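Local coordinates for protein putative polysaccharide deacetylase (Bdellovibrio bacteriovorus HD100, PDB 5JP6) that probably removes acetyl groups from peptidoglycan as a zinc-binding polysaccharide deacetylase of carbohydrate esterase family 4, in a predatory bacterium, at residues Q124-L135 with R339-R350; A300-W308 with A318-S326. The protein carries 1 engineered substitution. All coordinates share one frame; numbering follows the deposited sequence.

Contact 1 of 2, residues Q124-L135 with R339-R350; sequences QRESMSVPGHAL and RRTAEIMPQFLR
Glu343 sits at the centre of a salt-bridge network with Arg125 and Arg339, where the chain leaving helix 110-126 runs over helix 339-354 of the NodB-type deacetylase fold. Arg125 NH2 meets the carboxylate at Glu343 OE1 (3.0 Å) on the syn side. From within the helix, Arg339 reaches OE2 side-on with two nitrogens, NE and NH2, with OE2 close to the guanidinium plane. A third donor, Ala134 N, comes to the same oxygen, Glu343 OE2, from well above the carboxylate plane at 3.0 Å; three N-H groups grip OE2 and, with Arg125 on OE1, both oxygens are held, which should limit rotation of the carboxylate. Arg125 NH2 and Arg339 NH2 come within 3.7 Å, a closeness that the shared carboxylate and a water accepting from both would offset. Leu135 lays CG over one face of the Arg339 guanidinium, and Arg125 NH2 lies over one face of the His133 ring.

A turn further along the helix, Gln347 uses both ends of its amide. The bend at chi2 (84°) carries this group to the loop backbone, where OE1 accepts from Val130 N at 2.8 Å and NE2 gives a nearly straight bond to Ser129 OG (166°). Val130 CG1 packs on Pro346 CB, and Ala134 CB on Ala342 CB.

In the second shell, Glu94 and Asp118 hold Arg339 NH1, while Asp122 pairs with Arg125 NH1. Where the kinked helix lacks a bond to Gln347 N, a water accepts from this nitrogen at 2.9 Å and donates to Val130 O and Glu343 O.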
loop_
_atom_site.group_PDB
_atom_site.type_symbol
_atom_site.label_atom_id
_atom_site.label_comp_id
_atom_site.label_asym_id
_atom_site.label_seq_id
_atom_site.Cartn_x
_atom_site.Cartn_y
_atom_site.Cartn_z
ATOM N N GLN A 124 19.799 6.009 4.289
ATOM C CA GLN A 124 18.948 6.656 3.268
ATOM C C GLN A 124 18.441 8.016 3.718
ATOM O O GLN A 124 18.350 8.925 2.940
ATOM C CB GLN A 124 17.772 5.767 2.900
ATOM C CG GLN A 124 18.162 4.446 2.236
ATOM C CD GLN A 124 18.737 4.668 0.871
ATOM O OE1 GLN A 124 18.057 5.149 -0.025
ATOM N NE2 GLN A 124 19.995 4.334 0.705
ATOM N N ARG A 125 18.128 8.128 4.999
ATOM C CA ARG A 125 17.594 9.339 5.567
ATOM C C ARG A 125 18.624 10.488 5.544
ATOM O O ARG A 125 18.258 11.673 5.473
ATOM C CB ARG A 125 17.145 8.999 7.019
ATOM C CG ARG A 125 16.022 9.753 7.574
ATOM C CD ARG A 125 15.596 9.188 8.920
ATOM N NE ARG A 125 14.860 7.942 8.818
ATOM C CZ ARG A 125 15.261 6.793 9.342
ATOM N NH1 ARG A 125 16.353 6.737 10.105
ATOM N NH2 ARG A 125 14.559 5.681 9.118
ATOM N N GLU A 126 19.913 10.156 5.578
ATOM C CA GLU A 126 20.994 11.158 5.720
ATOM C C GLU A 126 20.986 12.188 4.610
ATOM O O GLU A 126 21.308 13.362 4.830
ATOM C CB GLU A 126 22.370 10.472 5.706
ATOM C CG GLU A 126 22.699 9.690 6.972
ATOM C CD GLU A 126 24.057 8.984 6.892
ATOM O OE1 GLU A 126 24.922 9.406 6.072
ATOM O OE2 GLU A 126 24.252 7.985 7.619
ATOM N N SER A 127 20.638 11.765 3.407
ATOM C CA SER A 127 20.722 12.647 2.263
ATOM C C SER A 127 19.417 13.365 1.938
ATOM O O SER A 127 19.335 14.061 0.925
ATOM C CB SER A 127 21.233 11.877 1.039
ATOM O OG SER A 127 20.351 10.835 0.693
ATOM N N MET A 128 18.410 13.205 2.795
ATOM C CA MET A 128 17.143 13.884 2.573
ATOM C C MET A 128 17.044 15.168 3.326
ATOM O O MET A 128 17.329 15.211 4.510
ATOM C CB MET A 128 16.008 13.007 3.006
ATOM C CG MET A 128 15.907 11.808 2.112
ATOM S SD MET A 128 14.888 10.599 2.911
ATOM C CE MET A 128 13.428 10.839 1.942
ATOM N N SER A 129 16.580 16.224 2.632
ATOM C CA SER A 129 16.392 17.512 3.314
ATOM C C SER A 129 15.198 17.491 4.229
ATOM O O SER A 129 15.156 18.241 5.213
ATOM C CB SER A 129 16.345 18.686 2.338
ATOM O OG SER A 129 15.136 18.689 1.640
ATOM N N VAL A 130 14.239 16.608 3.930
ATOM C CA VAL A 130 13.028 16.428 4.753
ATOM C C VAL A 130 12.879 14.969 5.137
ATOM O O VAL A 130 12.179 14.224 4.478
ATOM C CB VAL A 130 11.744 16.949 4.068
ATOM C CG1 VAL A 130 10.602 16.902 5.052
ATOM C CG2 VAL A 130 11.940 18.376 3.565
ATOM N N PRO A 131 13.638 14.545 6.130
ATOM C CA PRO A 131 13.626 13.123 6.436
ATOM C C PRO A 131 12.285 12.674 7.004
ATOM O O PRO A 131 11.539 13.479 7.540
ATOM C CB PRO A 131 14.764 12.968 7.458
ATOM C CG PRO A 131 14.882 14.315 8.087
ATOM C CD PRO A 131 14.583 15.288 6.975
ATOM N N GLY A 132 11.989 11.394 6.824
ATOM C CA GLY A 132 10.869 10.748 7.426
ATOM C C GLY A 132 11.316 9.570 8.263
ATOM O O GLY A 132 12.495 9.393 8.471
ATOM N N HIS A 133 10.363 8.836 8.814
ATOM C CA HIS A 133 10.640 7.646 9.574
ATOM C C HIS A 133 9.376 6.823 9.637
ATOM O O HIS A 133 8.370 7.275 10.195
ATOM C CB HIS A 133 11.082 7.947 10.996
ATOM C CG HIS A 133 11.969 6.901 11.554
ATOM N ND1 HIS A 133 11.604 5.577 11.611
ATOM C CD2 HIS A 133 13.212 6.980 12.075
ATOM C CE1 HIS A 133 12.599 4.878 12.124
ATOM N NE2 HIS A 133 13.588 5.711 12.419
ATOM N N ALA A 134 9.453 5.603 9.121
ATOM C CA ALA A 134 8.278 4.763 9.082
ATOM C C ALA A 134 7.933 4.118 10.406
ATOM O O ALA A 134 6.843 3.594 10.543
ATOM C CB ALA A 134 8.432 3.680 8.049
ATOM N N LEU A 135 8.883 4.071 11.342
ATOM C CA LEU A 135 8.753 3.253 12.542
ATOM C C LEU A 135 8.433 4.058 13.793
ATOM O O LEU A 135 8.032 3.485 14.834
ATOM C CB LEU A 135 10.003 2.436 12.831
ATOM C CG LEU A 135 10.560 1.630 11.724
ATOM C CD1 LEU A 135 11.750 0.839 12.248
ATOM C CD2 LEU A 135 9.497 0.724 11.112
ATOM N N ARG A 339 7.283 0.299 3.265
ATOM C CA ARG A 339 8.014 1.138 4.217
ATOM C C ARG A 339 8.638 2.341 3.553
ATOM O O ARG A 339 8.545 3.478 4.065
ATOM C CB ARG A 339 9.069 0.350 4.983
ATOM C CG ARG A 339 9.918 1.278 5.807
ATOM C CD ARG A 339 10.730 0.588 6.849
ATOM N NE ARG A 339 11.477 1.585 7.607
ATOM C CZ ARG A 339 12.433 1.312 8.471
ATOM N NH1 ARG A 339 12.724 0.060 8.758
ATOM N NH2 ARG A 339 13.039 2.307 9.095
ATOM N N ARG A 340 9.251 2.133 2.394
ATOM C CA ARG A 340 10.018 3.230 1.797
ATOM C C ARG A 340 9.106 4.388 1.403
ATOM O O ARG A 340 9.516 5.525 1.457
ATOM C CB ARG A 340 10.810 2.739 0.605
ATOM C CG ARG A 340 11.855 3.712 0.113
ATOM C CD ARG A 340 12.729 3.037 -0.940
ATOM N NE ARG A 340 13.293 1.759 -0.541
ATOM C CZ ARG A 340 14.498 1.564 0.025
ATOM N NH1 ARG A 340 15.275 2.564 0.374
ATOM N NH2 ARG A 340 14.917 0.343 0.246
ATOM N N THR A 341 7.863 4.068 1.060
ATOM C CA THR A 341 6.884 5.114 0.778
ATOM C C THR A 341 6.616 5.989 1.993
ATOM O O THR A 341 6.553 7.244 1.874
ATOM C CB THR A 341 5.614 4.491 0.204
ATOM O OG1 THR A 341 5.940 3.836 -1.025
ATOM C CG2 THR A 341 4.490 5.522 -0.030
ATOM N N ALA A 342 6.498 5.369 3.171
ATOM C CA ALA A 342 6.346 6.159 4.414
ATOM C C ALA A 342 7.638 6.984 4.651
ATOM O O ALA A 342 7.568 8.169 5.047
ATOM C CB ALA A 342 6.011 5.266 5.603
ATOM N N GLU A 343 8.824 6.393 4.397
ATOM C CA GLU A 343 10.064 7.095 4.649
ATOM C C GLU A 343 10.200 8.356 3.800
ATOM O O GLU A 343 10.812 9.320 4.244
ATOM C CB GLU A 343 11.273 6.182 4.363
ATOM C CG GLU A 343 11.397 4.972 5.275
ATOM C CD GLU A 343 11.983 5.301 6.635
ATOM O OE1 GLU A 343 12.726 6.304 6.811
ATOM O OE2 GLU A 343 11.737 4.492 7.578
ATOM N N ILE A 344 9.689 8.314 2.559
ATOM C CA ILE A 344 9.832 9.453 1.651
ATOM C C ILE A 344 8.630 10.400 1.649
ATOM O O ILE A 344 8.666 11.426 0.964
ATOM C CB ILE A 344 10.131 9.024 0.200
ATOM C CG1 ILE A 344 8.953 8.267 -0.439
ATOM C CG2 ILE A 344 11.423 8.202 0.158
ATOM C CD1 ILE A 344 8.793 8.552 -1.904
ATOM N N MET A 345 7.603 10.098 2.451
ATOM C CA MET A 345 6.363 10.852 2.296
ATOM C C MET A 345 6.516 12.349 2.637
ATOM O O MET A 345 6.056 13.212 1.862
ATOM C CB MET A 345 5.211 10.190 3.041
ATOM C CG MET A 345 3.831 10.772 2.706
ATOM S SD MET A 345 3.413 10.746 0.933
ATOM C CE MET A 345 3.645 9.025 0.508
ATOM N N PRO A 346 7.179 12.685 3.775
ATOM C CA PRO A 346 7.346 14.135 4.010
ATOM C C PRO A 346 8.093 14.857 2.884
ATOM O O PRO A 346 7.701 15.942 2.464
ATOM C CB PRO A 346 8.132 14.176 5.323
ATOM C CG PRO A 346 7.735 12.907 6.018
ATOM C CD PRO A 346 7.617 11.864 4.936
ATOM N N GLN A 347 9.112 14.203 2.354
ATOM C CA GLN A 347 9.920 14.779 1.312
ATOM C C GLN A 347 9.076 14.935 0.003
ATOM O O GLN A 347 9.141 15.958 -0.718
ATOM C CB GLN A 347 11.147 13.924 1.073
ATOM C CG GLN A 347 12.113 14.561 0.085
ATOM C CD GLN A 347 13.062 15.565 0.746
ATOM O OE1 GLN A 347 13.822 15.186 1.597
ATOM N NE2 GLN A 347 12.961 16.832 0.407
ATOM N N PHE A 348 8.272 13.923 -0.292
ATOM C CA PHE A 348 7.400 13.928 -1.457
ATOM C C PHE A 348 6.414 15.081 -1.387
ATOM O O PHE A 348 6.207 15.801 -2.354
ATOM C CB PHE A 348 6.662 12.590 -1.578
ATOM C CG PHE A 348 5.630 12.565 -2.660
ATOM C CD1 PHE A 348 5.998 12.556 -3.981
ATOM C CD2 PHE A 348 4.266 12.591 -2.364
ATOM C CE1 PHE A 348 5.048 12.518 -4.993
ATOM C CE2 PHE A 348 3.328 12.593 -3.374
ATOM C CZ PHE A 348 3.718 12.547 -4.678
ATOM N N LEU A 349 5.778 15.222 -0.229
ATOM C CA LEU A 349 4.822 16.282 -0.033
ATOM C C LEU A 349 5.457 17.673 -0.187
ATOM O O LEU A 349 4.861 18.558 -0.786
ATOM C CB LEU A 349 4.119 16.100 1.306
ATOM C CG LEU A 349 3.259 14.824 1.447
ATOM C CD1 LEU A 349 2.873 14.574 2.901
ATOM C CD2 LEU A 349 2.060 14.884 0.533
ATOM N N ARG A 350 6.646 17.846 0.374
ATOM C CA ARG A 350 7.356 19.102 0.219
ATOM C C ARG A 350 7.660 19.379 -1.250
ATOM O O ARG A 350 7.477 20.507 -1.716
ATOM C CB ARG A 350 8.620 19.120 1.090
ATOM C CG ARG A 350 9.509 20.368 0.935
ATOM C CD ARG A 350 8.849 21.715 1.226
ATOM N NE ARG A 350 9.603 22.850 0.669
ATOM C CZ ARG A 350 10.590 23.509 1.265
ATOM N NH1 ARG A 350 10.999 23.205 2.489
ATOM N NH2 ARG A 350 11.172 24.511 0.621
HETATM O O HOH W 1 15.459 3.137 10.402
HETATM O O HOH W 2 10.599 12.139 3.758
HETATM O O HOH W 3 13.368 9.336 5.230
HETATM O O HOH W 4 7.917 9.461 7.506
#

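Contact 2 of 2, residues A300-W308 with A318-S326; sequences AWNIESDDW and ARVLANVES
The guanidinium of Arg319 receives Asp306 OD2 at its edge, the Asp306 carboxylate and Arg319 guanidinium planes being 67° apart, at the start of a beta-alpha-beta unit in which strand 303-304 is followed by helix 313-327 and the parallel strand 330-335. The salt bridge runs from Arg319 NH1 to Asp306 OD2 at 3.0 Å, and it is bent, with 139° at the hydrogen. Bends at chi2 and chi3 fold the arginine chain so that NH1 turns to Asp306, while CG comes near Ser305 O. Asp306 O lies above one face of the Trp308 ring, towards its rim, and Trp46 stacks on the same indole. At the edge of the Trp301 ring, NE1 donates to the anti lone pair of Glu304 OE2.

The second polar link across the contact is the amide of Asn323. Its ND2 donates to Glu304 O at 2.8 Å along an almost perfectly straight line (177°), with the acceptor in the amide plane. This bond ties the side of the helix to the backbone at Glu304. A water joins the two polar links, donating to Asp306 OD2 and accepting from Asn323 ND2.

Beneath these bonds the packing is apolar: Ile303 CG2 meets Val324 CG2 at 3.8 Å, and Val320 CG2 lies against Ser305 CB. The same valines also reach helix 339-354, Val320 touching Phe348 and Val324 touching Leu352.

The side chain of Glu304 is about 8 Å from that of Tyr280, which binds the zinc ion. The hydroxyl of Ser305 bonds to Leu333 O of the neighbouring strand and forms an ST turn, Ser305 OG accepting from Asp307 N at 3.1 Å.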
loop_
_atom_site.group_PDB
_atom_site.type_symbol
_atom_site.label_atom_id
_atom_site.label_comp_id
_atom_site.label_asym_id
_atom_site.label_seq_id
_atom_site.Cartn_x
_atom_site.Cartn_y
_atom_site.Cartn_z
ATOM N N ALA A 300 -8.891 3.673 -10.996
ATOM C CA ALA A 300 -7.601 3.282 -11.540
ATOM C C ALA A 300 -6.645 4.437 -11.127
ATOM O O ALA A 300 -6.797 5.009 -10.052
ATOM C CB ALA A 300 -7.710 3.074 -13.038
ATOM N N TRP A 301 -5.650 4.760 -11.930
ATOM C CA TRP A 301 -4.649 5.792 -11.602
ATOM C C TRP A 301 -3.945 6.138 -12.925
ATOM O O TRP A 301 -4.035 5.391 -13.902
ATOM C CB TRP A 301 -3.604 5.317 -10.566
ATOM C CG TRP A 301 -2.785 4.158 -11.059
ATOM C CD1 TRP A 301 -1.561 4.237 -11.676
ATOM C CD2 TRP A 301 -3.126 2.782 -11.002
ATOM N NE1 TRP A 301 -1.145 2.990 -12.030
ATOM C CE2 TRP A 301 -2.078 2.075 -11.622
ATOM C CE3 TRP A 301 -4.227 2.071 -10.507
ATOM C CZ2 TRP A 301 -2.095 0.714 -11.746
ATOM C CZ3 TRP A 301 -4.224 0.707 -10.638
ATOM C CH2 TRP A 301 -3.171 0.051 -11.258
ATOM N N ASN A 302 -3.226 7.262 -12.936
ATOM C CA ASN A 302 -2.369 7.592 -14.078
ATOM C C ASN A 302 -0.934 7.944 -13.714
ATOM O O ASN A 302 -0.105 8.068 -14.593
ATOM C CB ASN A 302 -2.958 8.715 -14.923
ATOM C CG ASN A 302 -3.001 10.025 -14.188
ATOM O OD1 ASN A 302 -3.568 10.133 -13.105
ATOM N ND2 ASN A 302 -2.388 11.044 -14.769
ATOM N N ILE A 303 -0.669 8.156 -12.439
ATOM C CA ILE A 303 0.676 8.501 -11.976
ATOM C C ILE A 303 1.198 7.321 -11.134
ATOM O O ILE A 303 0.725 7.079 -10.014
ATOM C CB ILE A 303 0.704 9.805 -11.151
ATOM C CG1 ILE A 303 0.224 10.987 -11.967
ATOM C CG2 ILE A 303 2.120 10.071 -10.624
ATOM C CD1 ILE A 303 -0.170 12.183 -11.152
ATOM N N GLU A 304 2.191 6.616 -11.680
ATOM C CA GLU A 304 2.816 5.472 -10.999
ATOM C C GLU A 304 3.961 5.935 -10.095
ATOM O O GLU A 304 4.739 6.793 -10.458
ATOM C CB GLU A 304 3.289 4.445 -12.010
ATOM C CG GLU A 304 2.073 3.592 -12.382
ATOM C CD GLU A 304 2.102 2.947 -13.713
ATOM O OE1 GLU A 304 3.103 3.089 -14.454
ATOM O OE2 GLU A 304 1.083 2.285 -14.007
ATOM N N SER A 305 4.027 5.341 -8.906
ATOM C CA SER A 305 5.170 5.484 -8.042
ATOM C C SER A 305 6.195 4.409 -8.241
ATOM O O SER A 305 7.377 4.619 -7.907
ATOM C CB SER A 305 4.749 5.513 -6.572
ATOM O OG SER A 305 4.237 4.262 -6.160
ATOM N N ASP A 306 5.755 3.248 -8.747
ATOM C CA ASP A 306 6.617 2.061 -8.774
ATOM C C ASP A 306 7.185 1.737 -7.374
ATOM O O ASP A 306 8.269 1.174 -7.265
ATOM C CB ASP A 306 7.758 2.245 -9.781
ATOM C CG ASP A 306 7.292 2.260 -11.206
ATOM O OD1 ASP A 306 6.214 1.752 -11.509
ATOM O OD2 ASP A 306 8.122 2.713 -12.039
ATOM N N ASP A 307 6.429 2.060 -6.297
ATOM C CA ASP A 307 6.963 1.867 -4.944
ATOM C C ASP A 307 7.082 0.382 -4.563
ATOM O O ASP A 307 7.686 0.078 -3.529
ATOM C CB ASP A 307 6.237 2.698 -3.887
ATOM C CG ASP A 307 4.818 2.264 -3.652
ATOM O OD1 ASP A 307 4.281 1.361 -4.351
ATOM O OD2 ASP A 307 4.166 2.827 -2.754
ATOM N N TRP A 308 6.531 -0.523 -5.380
ATOM C CA TRP A 308 6.686 -1.992 -5.221
ATOM C C TRP A 308 8.123 -2.443 -5.519
ATOM O O TRP A 308 8.519 -3.551 -5.135
ATOM C CB TRP A 308 5.697 -2.725 -6.144
ATOM C CG TRP A 308 5.812 -2.348 -7.596
ATOM C CD1 TRP A 308 5.095 -1.395 -8.257
ATOM C CD2 TRP A 308 6.714 -2.920 -8.567
ATOM N NE1 TRP A 308 5.501 -1.327 -9.560
ATOM C CE2 TRP A 308 6.498 -2.237 -9.778
ATOM C CE3 TRP A 308 7.705 -3.906 -8.517
ATOM C CZ2 TRP A 308 7.196 -2.544 -10.936
ATOM C CZ3 TRP A 308 8.411 -4.188 -9.677
ATOM C CH2 TRP A 308 8.142 -3.520 -10.861
ATOM N N ALA A 318 12.493 10.321 -7.268
ATOM C CA ALA A 318 12.734 10.775 -8.627
ATOM C C ALA A 318 11.690 10.212 -9.595
ATOM O O ALA A 318 11.166 10.945 -10.432
ATOM C CB ALA A 318 14.151 10.409 -9.077
ATOM N N ARG A 319 11.381 8.919 -9.441
ATOM C CA ARG A 319 10.422 8.298 -10.344
ATOM C C ARG A 319 9.013 8.855 -10.149
ATOM O O ARG A 319 8.345 9.247 -11.113
ATOM C CB ARG A 319 10.430 6.805 -10.159
ATOM C CG ARG A 319 9.393 6.072 -10.977
ATOM C CD ARG A 319 9.416 6.377 -12.473
ATOM N NE ARG A 319 10.677 6.099 -13.128
ATOM C CZ ARG A 319 11.014 4.971 -13.752
ATOM N NH1 ARG A 319 10.227 3.918 -13.808
ATOM N NH2 ARG A 319 12.199 4.913 -14.358
ATOM N N VAL A 320 8.555 8.906 -8.895
ATOM C CA VAL A 320 7.201 9.373 -8.694
ATOM C C VAL A 320 7.052 10.848 -9.101
ATOM O O VAL A 320 6.061 11.243 -9.723
ATOM C CB VAL A 320 6.669 9.067 -7.288
ATOM C CG1 VAL A 320 7.334 9.927 -6.191
ATOM C CG2 VAL A 320 5.170 9.235 -7.240
ATOM N N LEU A 321 8.040 11.686 -8.757
ATOM C CA LEU A 321 7.940 13.088 -9.131
ATOM C C LEU A 321 8.093 13.298 -10.645
ATOM O O LEU A 321 7.410 14.130 -11.206
ATOM C CB LEU A 321 8.930 13.927 -8.330
ATOM C CG LEU A 321 8.615 14.076 -6.829
ATOM C CD1 LEU A 321 9.833 14.564 -6.058
ATOM C CD2 LEU A 321 7.432 15.006 -6.630
ATOM N N ALA A 322 8.958 12.518 -11.298
ATOM C CA ALA A 322 9.021 12.573 -12.764
ATOM C C ALA A 322 7.661 12.230 -13.390
ATOM O O ALA A 322 7.205 12.896 -14.314
ATOM C CB ALA A 322 10.096 11.640 -13.290
ATOM N N ASN A 323 6.965 11.246 -12.826
ATOM C CA ASN A 323 5.682 10.852 -13.361
ATOM C C ASN A 323 4.624 11.888 -13.058
ATOM O O ASN A 323 3.742 12.134 -13.875
ATOM C CB ASN A 323 5.279 9.472 -12.849
ATOM C CG ASN A 323 6.026 8.354 -13.546
ATOM O OD1 ASN A 323 6.598 8.535 -14.621
ATOM N ND2 ASN A 323 6.034 7.180 -12.917
ATOM N N VAL A 324 4.669 12.476 -11.859
ATOM C CA VAL A 324 3.756 13.599 -11.560
ATOM C C VAL A 324 3.936 14.685 -12.609
ATOM O O VAL A 324 2.945 15.161 -13.199
ATOM C CB VAL A 324 4.011 14.195 -10.142
ATOM C CG1 VAL A 324 3.279 15.513 -9.971
ATOM C CG2 VAL A 324 3.602 13.188 -9.054
ATOM N N GLU A 325 5.191 15.075 -12.859
ATOM C CA GLU A 325 5.460 16.155 -13.802
ATOM C C GLU A 325 5.066 15.825 -15.229
ATOM O O GLU A 325 4.529 16.703 -15.948
ATOM C CB GLU A 325 6.931 16.564 -13.711
ATOM C CG GLU A 325 7.365 17.103 -12.370
ATOM C CD GLU A 325 7.129 18.577 -12.131
ATOM O OE1 GLU A 325 6.272 19.190 -12.789
ATOM O OE2 GLU A 325 7.837 19.129 -11.238
ATOM N N SER A 326 5.317 14.578 -15.634
ATOM C CA SER A 326 4.986 14.069 -16.968
ATOM C C SER A 326 3.476 14.128 -17.255
ATOM O O SER A 326 3.023 14.530 -18.316
ATOM C CB SER A 326 5.358 12.586 -17.036
ATOM O OG SER A 326 6.641 12.453 -17.491
HETATM O O HOH W 5 6.947 4.267 -13.757
#

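From the N terminus, the helical region ends in helix 110-126, and the chain leaves it through residues 124-135. Contact 1 brings this exit against helix 339-354, closing a loop of 203 intervening residues that takes in most of the deacetylase domain. Contact 2 lies wholly within that loop and is far more local: only nine residues separate its segments, and it joins strand 303-304 to the helix that follows. The two meet along helix 339-354, where Phe348 packs on Leu321 and Thr341 OG1 is probably hydrogen-bonded to Asp307 OD2. One helix thus connects the N-terminal helical region with a beta-alpha-beta unit of the parallel sheet.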